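Local coordinates for protein glucosamine kinase (Streptacidiphilus jiangxiensis, PDB 6HWJ) that phosphorylates D-glucosamine to D-glucosamine 6-phosphate with ATP and magnesium, and acts more weakly on glucose, at residues L216-Q221 against G311-V316. Numbering follows the deposited sequence.
Sequences LLPAAQ and GRYAVV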
loop_
_atom_site.group_PDB
_atom_site.type_symbol
_atom_site.label_atom_id
_atom_site.label_comp_id
_atom_site.label_asym_id
_atom_site.label_seq_id
_atom_site.Cartn_x
_atom_site.Cartn_y
_atom_site.Cartn_z
ATOM N N LEU A 216 -3.759 20.808 13.543
ATOM C CA LEU A 216 -4.060 19.518 14.149
ATOM C C LEU A 216 -5.245 18.812 13.491
ATOM O O LEU A 216 -5.359 17.586 13.586
ATOM C CB LEU A 216 -4.349 19.684 15.638
ATOM C CG LEU A 216 -3.141 19.972 16.525
ATOM C CD1 LEU A 216 -3.555 20.331 17.930
ATOM C CD2 LEU A 216 -2.175 18.752 16.548
ATOM N N LEU A 217 -6.117 19.537 12.819
ATOM C CA LEU A 217 -7.318 18.902 12.277
ATOM C C LEU A 217 -6.996 17.737 11.354
ATOM O O LEU A 217 -7.644 16.679 11.481
ATOM C CB LEU A 217 -8.190 19.951 11.570
ATOM C CG LEU A 217 -9.421 19.399 10.844
ATOM C CD1 LEU A 217 -10.372 18.706 11.800
ATOM C CD2 LEU A 217 -10.137 20.543 10.092
ATOM N N PRO A 218 -6.040 17.834 10.422
ATOM C CA PRO A 218 -5.765 16.666 9.563
ATOM C C PRO A 218 -5.386 15.417 10.349
ATOM O O PRO A 218 -5.722 14.299 9.937
ATOM C CB PRO A 218 -4.606 17.144 8.666
ATOM C CG PRO A 218 -4.778 18.658 8.650
ATOM C CD PRO A 218 -5.231 18.999 10.042
ATOM N N ALA A 219 -4.678 15.565 11.461
ATOM C CA ALA A 219 -4.324 14.395 12.253
ATOM C C ALA A 219 -5.579 13.713 12.785
ATOM O O ALA A 219 -5.662 12.475 12.813
ATOM C CB ALA A 219 -3.391 14.785 13.395
ATOM N N ALA A 220 -6.571 14.506 13.198
ATOM C CA ALA A 220 -7.840 13.943 13.649
ATOM C C ALA A 220 -8.616 13.335 12.500
ATOM O O ALA A 220 -9.257 12.288 12.662
ATOM C CB ALA A 220 -8.692 15.012 14.352
ATOM N N GLN A 221 -8.610 13.985 11.333
ATOM C CA GLN A 221 -9.300 13.403 10.186
ATOM C C GLN A 221 -8.646 12.096 9.748
ATOM O O GLN A 221 -9.345 11.151 9.366
ATOM C CB GLN A 221 -9.340 14.414 9.047
ATOM C CG GLN A 221 -10.024 15.698 9.459
ATOM C CD GLN A 221 -10.332 16.619 8.289
ATOM O OE1 GLN A 221 -9.523 17.462 7.927
ATOM N NE2 GLN A 221 -11.485 16.446 7.702
ATOM N N GLY A 311 -10.149 19.398 0.721
ATOM C CA GLY A 311 -10.653 18.911 1.984
ATOM C C GLY A 311 -11.085 17.466 1.984
ATOM O O GLY A 311 -11.547 16.982 3.022
ATOM N N ARG A 312 -10.924 16.753 0.866
ATOM C CA ARG A 312 -11.251 15.338 0.770
ATOM C C ARG A 312 -9.979 14.506 0.877
ATOM O O ARG A 312 -8.972 14.824 0.221
ATOM C CB ARG A 312 -11.953 15.042 -0.557
ATOM C CG ARG A 312 -13.336 15.660 -0.683
ATOM C CD ARG A 312 -13.914 15.401 -2.056
ATOM N NE ARG A 312 -15.371 15.499 -2.070
ATOM C CZ ARG A 312 -16.050 16.643 -2.133
ATOM N NH1 ARG A 312 -17.377 16.625 -2.140
ATOM N NH2 ARG A 312 -15.404 17.801 -2.182
ATOM N N TYR A 313 -10.029 13.449 1.699
ATOM C CA TYR A 313 -8.904 12.546 1.911
ATOM C C TYR A 313 -9.175 11.203 1.242
ATOM O O TYR A 313 -10.297 10.693 1.299
ATOM C CB TYR A 313 -8.660 12.322 3.418
ATOM C CG TYR A 313 -8.189 13.553 4.143
ATOM C CD1 TYR A 313 -9.047 14.606 4.407
ATOM C CD2 TYR A 313 -6.867 13.666 4.546
ATOM C CE1 TYR A 313 -8.603 15.755 5.077
ATOM C CE2 TYR A 313 -6.416 14.793 5.216
ATOM C CZ TYR A 313 -7.277 15.818 5.488
ATOM O OH TYR A 313 -6.791 16.935 6.132
ATOM N N ALA A 314 -8.141 10.619 0.632
ATOM C CA ALA A 314 -8.283 9.366 -0.106
ATOM C C ALA A 314 -7.047 8.503 0.123
ATOM O O ALA A 314 -5.940 8.931 -0.192
ATOM C CB ALA A 314 -8.461 9.647 -1.605
ATOM N N VAL A 315 -7.238 7.294 0.659
ATOM C CA VAL A 315 -6.128 6.372 0.903
ATOM C C VAL A 315 -5.930 5.513 -0.339
ATOM O O VAL A 315 -6.899 5.136 -1.026
ATOM C CB VAL A 315 -6.370 5.523 2.162
ATOM C CG1 VAL A 315 -7.675 4.774 2.079
ATOM C CG2 VAL A 315 -5.187 4.520 2.353
ATOM N N VAL A 316 -4.666 5.236 -0.666
ATOM C CA VAL A 316 -4.324 4.401 -1.813
ATOM C C VAL A 316 -3.250 3.399 -1.401
ATOM O O VAL A 316 -2.769 3.418 -0.268
ATOM C CB VAL A 316 -3.840 5.234 -3.009
ATOM C CG1 VAL A 316 -4.915 6.192 -3.459
ATOM C CG2 VAL A 316 -2.597 6.014 -2.629
#
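Pro218 and Gln221, three residues apart on one side of helix 212-234, receive the phenol end of Tyr313, which reaches over from strand 312-315. Pro218 comes first: its ring crosses the tyrosine obliquely, CB lying 3.4 Å from Tyr313 OH and CG of the same proline 3.7 Å from that oxygen. The aromatic carbons stand further back, with Pro218 CB 4.4 Å from Tyr313 CZ, so the hydroxyl, not the ring carbons, is what lies against the pyrrolidine. The proline has no backbone N-H to give, and the helix is kinked here.

One turn on, Gln221 closes the other part of the seat. With CG beside the backbone N (chi1 -58°) and the chain extended beyond it, the amide is carried to the outer end of the phenol, and the two side chains cross at about a right angle. Gln221 OE1 sits 3.3 Å from Tyr313 OH and 3.4 Å from Tyr313 CE1, and Gln221 CD 3.7 Å from that same ring carbon. The amide and ring planes are 68° apart, far from a parallel stack. Nearer the backbone, Gln221 CB stands 4.2 Å above the plane of the Tyr313 ring, offset toward its rim.

Arg308 NH2 hydrogen-bonds Tyr313 OH, giving this buried hydroxyl a polar partner, while Trp197 of helix 194-207 meets the ring edge-to-face and also packs on Pro218. The side chain of Tyr313 is about 9 Å from that of Leu188, which probably binds ATP, so the contact lies near the nucleotide site. It thus joins the outer strand of the small antiparallel sheet, paired with strand 306-309, to helix 212-234, whose Leu216 and Ala219 pack against helix 362-386.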